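Local structure of glycoside hydrolase family 61 (5O2X) at residues Pro28-Gly33 against Ala243-Pro248; Leu76-Pro81 against Ser135-Trp140. The protein is a copper-dependent lytic polysaccharide monooxygenase of family AA9 that probably cleaves cellulose chains by oxidation. All blocks are in the same frame, centred on the assembly; numbering follows the deposited sequence. Where two conformers were deposited one is given.

Interaction 1. Residues Pro28-Gly33 against Ala243-Pro248. With MAN (alpha-D-mannopyranose), chain R; MAN (alpha-D-mannopyranose), chain Q.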
ATOM      1  N   PRO A  28      12.132  19.297   4.808  1.00 10.76           N
ATOM      2  CA  PRO A  28      10.823  18.750   4.499  1.00  9.93           C
ATOM      3  C   PRO A  28      10.045  18.472   5.800  1.00  8.86           C
ATOM      4  O   PRO A  28      10.643  18.187   6.845  1.00 10.05           O
ATOM      5  CB  PRO A  28      11.128  17.489   3.736  1.00 12.49           C
ATOM      6  CG  PRO A  28      12.485  17.117   4.183  1.00 14.49           C
ATOM      7  CD  PRO A  28      13.215  18.410   4.404  1.00 13.30           C
ATOM      8  N   PRO A  29       8.728  18.504   5.729  1.00  8.62           N
ATOM      9  CA  PRO A  29       7.922  18.294   6.930  1.00  8.66           C
ATOM     10  C   PRO A  29       7.924  16.851   7.397  1.00  6.77           C
ATOM     11  O   PRO A  29       8.101  15.926   6.622  1.00  7.90           O
ATOM     12  CB  PRO A  29       6.526  18.731   6.498  1.00  9.79           C
ATOM     13  CG  PRO A  29       6.515  18.410   5.043  1.00 10.33           C
ATOM     14  CD  PRO A  29       7.879  18.743   4.549  1.00  9.67           C
ATOM     15  N   ILE A  30       7.614  16.690   8.688  1.00  6.13           N
ATOM     16  CA  ILE A  30       7.332  15.381   9.264  1.00  5.98           C
ATOM     17  C   ILE A  30       5.929  14.982   8.828  1.00  5.35           C
ATOM     18  O   ILE A  30       4.954  15.716   9.077  1.00  6.20           O
ATOM     19  CB  ILE A  30       7.466  15.430  10.775  1.00  7.03           C
ATOM     20  CG1 ILE A  30       8.904  15.748  11.172  1.00  9.13           C
ATOM     21  CG2 ILE A  30       6.978  14.102  11.365  1.00  8.02           C
ATOM     22  CD1 ILE A  30       9.079  16.023  12.644  1.00 11.99           C
ATOM     23  N   VAL A  31       5.830  13.797   8.228  1.00  5.29           N
ATOM     24  CA  VAL A  31       4.565  13.309   7.669  1.00  4.96           C
ATOM     25  C   VAL A  31       4.378  11.847   8.038  1.00  5.10           C
ATOM     26  O   VAL A  31       5.287  11.199   8.572  1.00  5.99           O
ATOM     27  CB  VAL A  31       4.501  13.497   6.139  1.00  5.24           C
ATOM     28  CG1 VAL A  31       4.452  14.968   5.775  1.00  5.51           C
ATOM     29  CG2 VAL A  31       5.651  12.813   5.429  1.00  5.43           C
ATOM     30  N   VAL A  32       3.168  11.331   7.746  1.00  5.12           N
ATOM     31  CA  VAL A  32       2.842   9.947   8.081  1.00  5.21           C
ATOM     32  C   VAL A  32       3.357   8.960   7.077  1.00  4.49           C
ATOM     33  O   VAL A  32       3.400   7.764   7.362  1.00  4.63           O
ATOM     34  CB  VAL A  32       1.320   9.789   8.280  1.00  6.43           C
ATOM     35  CG1 VAL A  32       0.829  10.639   9.412  1.00  6.87           C
ATOM     36  CG2 VAL A  32       0.546  10.049   7.015  1.00  6.84           C
ATOM     37  N   GLY A  33       3.747   9.416   5.872  1.00  4.69           N
ATOM     38  CA  GLY A  33       4.321   8.552   4.856  1.00  4.37           C
ATOM     39  C   GLY A  33       5.815   8.426   5.012  1.00  3.89           C
ATOM     40  O   GLY A  33       6.498   9.403   5.347  1.00  4.65           O
ATOM     41  N   ALA A 243      -5.131  17.295   9.263  1.00  7.22           N
ATOM     42  CA  ALA A 243      -4.325  17.050  10.441  1.00  7.04           C
ATOM     43  C   ALA A 243      -2.890  16.877  10.032  1.00  6.92           C
ATOM     44  O   ALA A 243      -2.560  16.677   8.874  1.00  8.75           O
ATOM     45  CB  ALA A 243      -4.823  15.802  11.168  1.00  8.39           C
ATOM     46  N   SER A 244      -1.997  16.893  11.018  1.00  8.26           N
ATOM     47  CA  SER A 244      -0.600  16.669  10.827  1.00  7.67           C
ATOM     48  C   SER A 244      -0.181  15.391  11.500  1.00  5.96           C
ATOM     49  O   SER A 244      -0.788  14.938  12.475  1.00  6.54           O
ATOM     50  CB  SER A 244       0.190  17.810  11.427  1.00 10.09           C
ATOM     51  OG  SER A 244      -0.112  18.990  10.737  1.00 15.38           O
ATOM     52  N   ALA A 245       0.889  14.809  10.987  1.00  5.80           N
ATOM     53  CA  ALA A 245       1.475  13.627  11.596  1.00  5.68           C
ATOM     54  C   ALA A 245       1.876  13.943  13.051  1.00  5.56           C
ATOM     55  O   ALA A 245       2.570  14.933  13.298  1.00  6.68           O
ATOM     56  CB  ALA A 245       2.725  13.214  10.824  1.00  5.99           C
ATOM     57  N   THR A 246       1.445  13.091  13.976  1.00  5.10           N
ATOM     58  CA  THR A 246       1.695  13.285  15.392  1.00  5.52           C
ATOM     59  C   THR A 246       3.041  12.658  15.738  1.00  5.47           C
ATOM     60  O   THR A 246       3.288  11.499  15.417  1.00  5.86           O
ATOM     61  CB  THR A 246       0.606  12.604  16.218  1.00  5.59           C
ATOM     62  OG1 THR A 246      -0.651  13.101  15.758  1.00  5.42           O
ATOM     63  CG2 THR A 246       0.786  12.893  17.702  1.00  6.72           C
ATOM     64  N   VAL A 247       3.903  13.450  16.399  1.00  6.19           N
ATOM     65  CA  VAL A 247       5.214  12.964  16.768  1.00  7.74           C
ATOM     66  C   VAL A 247       5.142  12.323  18.150  1.00 10.15           C
ATOM     67  O   VAL A 247       4.412  12.790  18.999  1.00 14.72           O
ATOM     68  CB  VAL A 247       6.284  14.046  16.709  1.00 10.50           C
ATOM     69  CG1 VAL A 247       6.362  14.609  15.305  1.00 12.14           C
ATOM     70  CG2 VAL A 247       6.069  15.069  17.756  1.00 13.70           C
ATOM     71  N   PRO A 248       5.859  11.245  18.373  1.00 11.20           N
ATOM     72  CA  PRO A 248       6.028  10.771  19.734  1.00 15.50           C
ATOM     73  C   PRO A 248       6.698  11.845  20.619  1.00 18.11           C
ATOM     74  O   PRO A 248       7.636  12.507  20.123  1.00 24.89           O
ATOM     75  CB  PRO A 248       6.995   9.609  19.598  1.00 17.05           C
ATOM     76  CG  PRO A 248       7.036   9.249  18.211  1.00 15.40           C
ATOM     77  CD  PRO A 248       6.594  10.431  17.406  1.00 13.07           C
ATOM     78  OXT PRO A 248       6.411  12.113  21.756  1.00 24.06           O
TER
HETATM   79  C1  MAN R 317      -1.653  12.147  15.496  1.00  5.63           C
HETATM   80  C2  MAN R 317      -2.682  12.804  14.616  1.00  5.32           C
HETATM   81  C3  MAN R 317      -3.445  13.875  15.354  1.00  5.37           C
HETATM   82  C4  MAN R 317      -3.971  13.334  16.689  1.00  5.71           C
HETATM   83  C5  MAN R 317      -2.873  12.657  17.501  1.00  5.42           C
HETATM   84  C6  MAN R 317      -3.433  11.969  18.737  1.00  6.66           C
HETATM   85  O2  MAN R 317      -3.571  11.755  14.175  1.00  5.82           O
HETATM   86  O3  MAN R 317      -4.509  14.360  14.551  1.00  5.99           O
HETATM   87  O4  MAN R 317      -4.496  14.409  17.457  1.00  7.40           O
HETATM   88  O5  MAN R 317      -2.207  11.657  16.711  1.00  5.47           O
HETATM   89  O6  MAN R 317      -2.400  11.398  19.512  1.00  7.25           O
HETATM   90  C1  MAN Q 316       0.590  20.165  11.243  0.70 16.38           C
HETATM   91  C2  MAN Q 316       0.178  21.344  10.437  0.70 19.22           C
HETATM   92  C3  MAN Q 316       0.694  21.128   9.025  0.70 17.22           C
HETATM   93  C4  MAN Q 316       2.224  21.016   9.011  0.70 17.05           C
HETATM   94  C5  MAN Q 316       2.657  19.894   9.936  0.70 16.75           C
HETATM   95  C6  MAN Q 316       4.168  19.850  10.108  0.70 20.23           C
HETATM   96  O2  MAN Q 316       0.742  22.481  11.069  0.70 22.93           O
HETATM   97  O3  MAN Q 316       0.338  22.232   8.193  0.70 25.07           O
HETATM   98  O4  MAN Q 316       2.649  20.677   7.695  0.70 22.05           O
HETATM   99  O5  MAN Q 316       2.020  20.050  11.202  0.70 15.88           O
HETATM  100  O6  MAN Q 316       4.611  21.068  10.721  0.70 26.42           O
HETATM  101  O   HOH W   1       2.184  15.972   8.654  0.67  6.01           O
HETATM  102  O   HOH W   2       4.061  16.664  11.686  0.82  8.58           O
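The methyl group of Ala245 is the central contact where the glycosylated C-terminal tail, a predicted linker that proves integral to the catalytic domain, lies against the 28-33 loop of the AA9 beta-sandwich. Ala245 CB reaches in between Ile30 and Val32, 3.5 Å from Val31 C. Ala245 CB also sits 3.5 Å from Val32 CG1, tighter than usual for two methyl carbons. Val32 presents that branch because chi1 of -62° sets CG1 anti to its own carbonyl carbon, while the backbone of this buried residue pairs with Asn179.

On the outer side, Ile30 and Val247 cross at about a right angle. Ile30 carries CG1 beside its backbone N (chi1 -64°), which leaves the CG2 branch anti to that N and 4.0 Å from Val247 CG1; the delta methyl CD1 comes almost as near to the same CG1.

Polar contact between the backbones runs through water. One water bridges Ile30 O to Ala245 N, accepting from the amide, and another donates to both Ile30 O and Ala245 O, so the Ile30 carbonyl oxygen takes two water bonds. Ser244 and Thr246, flanking Ala245, each carry an O-linked mannose, and Thr246 also pairs through its backbone with His66. At Thr246 the sugar is joined through OG1, 1.4 Å from the mannose C1.

Interaction 2. Residues Leu76-Pro81 against Ser135-Trp140. With NAG (2-acetamido-2-deoxy-beta-D-glucopyranose), chain C; MAN (alpha-D-mannopyranose), chain M; MAN (alpha-D-mannopyranose), chain N.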
ATOM      1  N   LEU A  76      -8.541   6.462   2.707  1.00  4.62           N
ATOM      2  CA  LEU A  76      -8.482   6.722   1.273  1.00  4.76           C
ATOM      3  C   LEU A  76      -7.066   7.117   0.911  1.00  4.48           C
ATOM      4  O   LEU A  76      -6.473   8.014   1.530  1.00  5.32           O
ATOM      5  CB  LEU A  76      -9.505   7.824   0.914  1.00  4.81           C
ATOM      6  CG  LEU A  76      -9.499   8.254  -0.554  1.00  5.19           C
ATOM      7  CD1 LEU A  76     -10.877   8.659  -0.944  1.00  7.36           C
ATOM      8  CD2 LEU A  76      -8.479   9.390  -0.802  1.00  6.20           C
ATOM      9  N   PHE A  77      -6.516   6.446  -0.103  1.00  4.37           N
ATOM     10  CA  PHE A  77      -5.200   6.746  -0.656  1.00  4.20           C
ATOM     11  C   PHE A  77      -5.386   7.522  -1.956  1.00  4.29           C
ATOM     12  O   PHE A  77      -6.127   7.079  -2.825  1.00  4.91           O
ATOM     13  CB  PHE A  77      -4.440   5.473  -0.979  1.00  4.34           C
ATOM     14  CG  PHE A  77      -4.239   4.564   0.193  1.00  4.61           C
ATOM     15  CD1 PHE A  77      -3.234   4.764   1.130  1.00  4.66           C
ATOM     16  CD2 PHE A  77      -5.097   3.487   0.345  1.00  5.64           C
ATOM     17  CE1 PHE A  77      -3.095   3.899   2.191  1.00  5.51           C
ATOM     18  CE2 PHE A  77      -4.957   2.602   1.368  1.00  6.16           C
ATOM     19  CZ  PHE A  77      -3.962   2.797   2.298  1.00  6.48           C
ATOM     20  N   GLN A  78      -4.691   8.657  -2.091  1.00  4.19           N
ATOM     21  CA  GLN A  78      -4.764   9.498  -3.297  1.00  3.85           C
ATOM     22  C   GLN A  78      -3.463   9.413  -4.072  1.00  4.08           C
ATOM     23  O   GLN A  78      -2.435   9.933  -3.615  1.00  4.56           O
ATOM     24  CB  GLN A  78      -5.028  10.932  -2.902  1.00  4.18           C
ATOM     25  CG  GLN A  78      -5.085  11.910  -4.089  1.00  4.41           C
ATOM     26  CD  GLN A  78      -6.344  11.701  -4.889  1.00  4.49           C
ATOM     27  OE1 GLN A  78      -7.450  11.993  -4.397  1.00  4.93           O
ATOM     28  NE2 GLN A  78      -6.214  11.169  -6.108  1.00  4.69           N
ATOM     29  N   TRP A  79      -3.500   8.778  -5.244  1.00  3.85           N
ATOM     30  CA  TRP A  79      -2.341   8.670  -6.140  1.00  3.93           C
ATOM     31  C   TRP A  79      -2.325   9.843  -7.125  1.00  4.04           C
ATOM     32  O   TRP A  79      -3.389  10.277  -7.602  1.00  4.53           O
ATOM     33  CB  TRP A  79      -2.399   7.356  -6.890  1.00  3.96           C
ATOM     34  CG  TRP A  79      -2.075   6.153  -6.066  1.00  4.08           C
ATOM     35  CD1 TRP A  79      -2.905   5.435  -5.255  1.00  4.57           C
ATOM     36  CD2 TRP A  79      -0.779   5.528  -5.950  1.00  4.15           C
ATOM     37  NE1 TRP A  79      -2.203   4.414  -4.668  1.00  4.61           N
ATOM     38  CE2 TRP A  79      -0.907   4.440  -5.086  1.00  4.26           C
ATOM     39  CE3 TRP A  79       0.472   5.775  -6.536  1.00  4.60           C
ATOM     40  CZ2 TRP A  79       0.172   3.609  -4.780  1.00  4.59           C
ATOM     41  CZ3 TRP A  79       1.527   4.959  -6.246  1.00  4.71           C
ATOM     42  CH2 TRP A  79       1.387   3.875  -5.373  1.00  4.82           C
ATOM     43  N   VAL A  80      -1.129  10.253  -7.470  1.00  4.49           N
ATOM     44  CA  VAL A  80      -0.888  11.233  -8.523  1.00  4.69           C
ATOM     45  C   VAL A  80       0.308  10.789  -9.360  1.00  4.73           C
ATOM     46  O   VAL A  80       1.186  10.079  -8.863  1.00  5.24           O
ATOM     47  CB  VAL A  80      -0.616  12.634  -7.916  1.00  5.64           C
ATOM     48  CG1 VAL A  80      -1.839  13.158  -7.212  1.00  6.98           C
ATOM     49  CG2 VAL A  80       0.586  12.661  -7.009  1.00  6.01           C
ATOM     50  N   PRO A  81       0.392  11.210 -10.632  1.00  5.48           N
ATOM     51  CA  PRO A  81      -0.564  12.036 -11.340  1.00  5.65           C
ATOM     52  C   PRO A  81      -1.815  11.254 -11.781  1.00  5.36           C
ATOM     53  O   PRO A  81      -1.821  10.037 -11.889  1.00  5.94           O
ATOM     54  CB  PRO A  81       0.219  12.492 -12.578  1.00  7.29           C
ATOM     55  CG  PRO A  81       1.117  11.319 -12.857  1.00  7.05           C
ATOM     56  CD  PRO A  81       1.546  10.872 -11.478  1.00  5.64           C
ATOM     57  N   SER A 135     -11.017   4.976 -12.101  1.00  5.08           N
ATOM     58  CA  SER A 135     -12.374   5.494 -12.180  0.82  5.29           C
ATOM     59  C   SER A 135     -12.718   6.407 -11.016  1.00  5.06           C
ATOM     60  O   SER A 135     -13.432   7.375 -11.185  1.00  7.04           O
ATOM     61  CB  SER A 135     -13.326   4.297 -12.215  0.82  5.88           C
ATOM     62  OG  SER A 135     -14.660   4.774 -12.247  0.82  7.18           O
ATOM     63  N   ASN A 136     -12.203   6.099  -9.830  1.00  4.74           N
ATOM     64  CA  ASN A 136     -12.487   6.872  -8.629  1.00  4.55           C
ATOM     65  C   ASN A 136     -11.461   7.961  -8.378  1.00  4.51           C
ATOM     66  O   ASN A 136     -10.991   8.184  -7.270  1.00  4.66           O
ATOM     67  CB  ASN A 136     -12.599   5.905  -7.431  1.00  4.79           C
ATOM     68  CG  ASN A 136     -13.820   5.004  -7.545  1.00  4.97           C
ATOM     69  OD1 ASN A 136     -13.706   3.756  -7.318  1.00  6.83           O
ATOM     70  ND2 ASN A 136     -14.916   5.548  -7.846  1.00  5.06           N
ATOM     71  N   ASN A 137     -11.126   8.684  -9.463  1.00  4.88           N
ATOM     72  CA  ASN A 137     -10.175   9.793  -9.399  1.00  4.85           C
ATOM     73  C   ASN A 137      -8.880   9.401  -8.700  1.00  4.44           C
ATOM     74  O   ASN A 137      -8.324  10.186  -7.919  1.00  4.44           O
ATOM     75  CB  ASN A 137     -10.746  11.084  -8.808  1.00  5.31           C
ATOM     76  CG  ASN A 137      -9.855  12.268  -9.130  1.00  5.67           C
ATOM     77  OD1 ASN A 137      -9.360  12.378 -10.263  1.00  6.29           O
ATOM     78  ND2 ASN A 137      -9.651  13.155  -8.171  1.00  5.90           N
ATOM     79  N   ASN A 138      -8.350   8.218  -9.042  1.00  4.21           N
ATOM     80  CA  ASN A 138      -7.047   7.817  -8.583  1.00  4.30           C
ATOM     81  C   ASN A 138      -6.974   7.531  -7.087  1.00  4.41           C
ATOM     82  O   ASN A 138      -5.968   7.777  -6.431  1.00  5.12           O
ATOM     83  CB  ASN A 138      -5.932   8.822  -8.996  1.00  4.60           C
ATOM     84  CG  ASN A 138      -5.124   8.390 -10.178  1.00  4.21           C
ATOM     85  OD1 ASN A 138      -5.630   7.751 -11.118  1.00  5.46           O
ATOM     86  ND2 ASN A 138      -3.842   8.728 -10.134  1.00  4.64           N
ATOM     87  N   THR A 139      -8.069   6.945  -6.558  1.00  4.19           N
ATOM     88  CA  THR A 139      -8.118   6.629  -5.147  1.00  4.12           C
ATOM     89  C   THR A 139      -8.383   5.156  -4.936  1.00  4.02           C
ATOM     90  O   THR A 139      -8.950   4.451  -5.780  1.00  4.22           O
ATOM     91  CB  THR A 139      -9.151   7.467  -4.385  1.00  3.97           C
ATOM     92  OG1 THR A 139     -10.488   7.132  -4.781  1.00  4.43           O
ATOM     93  CG2 THR A 139      -8.896   8.951  -4.550  1.00  4.34           C
ATOM     94  N   TRP A 140      -8.020   4.707  -3.725  1.00  4.13           N
ATOM     95  CA  TRP A 140      -8.338   3.361  -3.214  1.00  4.19           C
ATOM     96  C   TRP A 140      -8.728   3.531  -1.782  1.00  4.32           C
ATOM     97  O   TRP A 140      -8.105   4.323  -1.052  1.00  4.55           O
ATOM     98  CB  TRP A 140      -7.146   2.417  -3.335  1.00  4.38           C
ATOM     99  CG  TRP A 140      -7.482   0.998  -3.035  1.00  4.26           C
ATOM    100  CD1 TRP A 140      -7.225   0.290  -1.879  1.00  4.34           C
ATOM    101  CD2 TRP A 140      -8.219   0.111  -3.876  1.00  4.21           C
ATOM    102  NE1 TRP A 140      -7.727  -0.970  -1.970  1.00  4.63           N
ATOM    103  CE2 TRP A 140      -8.357  -1.126  -3.174  1.00  4.68           C
ATOM    104  CE3 TRP A 140      -8.774   0.223  -5.155  1.00  5.04           C
ATOM    105  CZ2 TRP A 140      -9.016  -2.234  -3.728  1.00  5.17           C
ATOM    106  CZ3 TRP A 140      -9.401  -0.864  -5.698  1.00  5.65           C
ATOM    107  CH2 TRP A 140      -9.547  -2.064  -4.989  1.00  5.92           C
TER
HETATM  108  C1  NAG C 302      -8.758  14.300  -8.334  0.85  5.59           C
HETATM  109  C2  NAG C 302      -9.332  15.590  -7.832  0.85  5.50           C
HETATM  110  C3  NAG C 302      -8.317  16.698  -8.105  0.85  6.62           C
HETATM  111  C4  NAG C 302      -6.981  16.390  -7.491  0.85  6.68           C
HETATM  112  C5  NAG C 302      -6.519  14.987  -7.857  0.85  6.92           C
HETATM  113  C6  NAG C 302      -5.351  14.540  -7.028  0.85  7.85           C
HETATM  114  C7  NAG C 302     -11.620  16.419  -7.830  0.85  5.95           C
HETATM  115  C8  NAG C 302     -12.855  16.662  -8.638  0.85  7.06           C
HETATM  116  N2  NAG C 302     -10.593  15.873  -8.473  0.85  5.58           N
HETATM  117  O3  NAG C 302      -8.781  17.973  -7.635  0.85  7.34           O
HETATM  118  O4  NAG C 302      -5.977  17.334  -7.917  0.85  8.56           O
HETATM  119  O5  NAG C 302      -7.582  14.026  -7.585  0.85  5.76           O
HETATM  120  O6  NAG C 302      -5.622  14.634  -5.639  0.85  8.03           O
HETATM  121  O7  NAG C 302     -11.565  16.681  -6.617  0.85  6.54           O
HETATM  122  C1  MAN M 312     -11.651  11.235  -5.074  1.00  5.09           C
HETATM  123  C2  MAN M 312     -10.802  12.225  -4.328  1.00  5.28           C
HETATM  124  C3  MAN M 312     -11.646  13.316  -3.709  1.00  5.14           C
HETATM  125  C4  MAN M 312     -12.575  13.949  -4.714  1.00  5.39           C
HETATM  126  C5  MAN M 312     -13.340  12.873  -5.475  1.00  5.48           C
HETATM  127  C6  MAN M 312     -14.145  13.432  -6.622  1.00  6.99           C
HETATM  128  O2  MAN M 312      -9.886  12.787  -5.274  1.00  5.89           O
HETATM  129  O3  MAN M 312     -10.811  14.327  -3.124  1.00  6.12           O
HETATM  130  O4  MAN M 312     -13.505  14.790  -4.016  1.00  6.32           O
HETATM  131  O5  MAN M 312     -12.479  11.876  -6.015  1.00  5.20           O
HETATM  132  O6  MAN M 312     -14.980  12.424  -7.196  1.00  9.66           O
HETATM  133  C1  MAN N 313     -14.987   9.756   2.539  0.58  6.80           C
HETATM  134  C2  MAN N 313     -13.996   9.994   3.666  0.58  6.04           C
HETATM  135  C3  MAN N 313     -12.738   9.122   3.452  0.58  5.92           C
HETATM  136  C4  MAN N 313     -13.154   7.674   3.323  0.58  6.12           C
HETATM  137  C5  MAN N 313     -14.136   7.559   2.162  0.58  7.14           C
HETATM  138  C6  MAN N 313     -14.677   6.170   1.988  0.58  8.58           C
HETATM  139  O2  MAN N 313     -14.569   9.684   4.921  0.58  6.60           O
HETATM  140  O3  MAN N 313     -11.837   9.332   4.535  0.58  5.96           O
HETATM  141  O4  MAN N 313     -11.998   6.882   3.089  0.58  6.78           O
HETATM  142  O5  MAN N 313     -15.269   8.382   2.370  0.58  7.27           O
HETATM  143  O6  MAN N 313     -15.207   5.667   3.242  0.58 10.47           O
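An antiparallel beta pairing at the edge of a five-strand sheet joins Leu76-Pro81 to Ser135-Trp140, beside the N-glycan on Asn137. Phe77 and Trp140 form the hydrogen-bonded pair: Phe77 N gives a nearly straight bond to Trp140 O (2.8 Å), and Trp140 N returns one to Phe77 O. Beyond the Gln78-Thr139 pair, Trp79 N bonds to Asn138 O. The side-chain amide of Asn138 then reaches across, its ND2 3.0 Å from Trp79 O but well above that carbonyl's plane, with a weak bond to Pro81 O; its OD1 takes Trp84 N.

In Gln78, chi1 of 178° turns CG away from the backbone N, and the bend at chi2 then brings NE2 2.9 Å from Asn137 O, in the amide plane. Gln78 OE1 accepts from O2 of a mannose at 2.7 Å, and that O2 also receives Asn137 ND2. A leucine at Gln78 would probably leave Asn137 O without this side-chain donor and the mannose O2 without its acceptor. Leu76 lays CD2 against Thr139 CG2 (3.8 Å).

Strand 74-80 continues the sheet through strand 3-9, while Phe77 packs on strands 90-96 and 151-161, Trp140 on the first and Trp79 on the second; Phe77 stacks on His157 and Trp79 NE1 bonds to it.

One five-strand sheet relates the two contacts: interaction 2 lies within it, and interaction 1 is made by the tail that leaves its other outermost strand. Interaction 2 pairs outermost strand 139-143 with strand 74-80; strands 3-9 and 12-15 follow, then 241-243. The centres are 21 Å apart and the nearest atoms about 9 Å, so they do not touch. Along the chain, both segments of interaction 2 fall between those of interaction 1, which brings a loop near the start back to the C-terminus. Strand 241-243 completing the sheet and the tail packing on loop 28-33 fit a tail integral to the catalytic domain. Both places also carry sugars, O-linked in 243-248 and N-linked at Asn137.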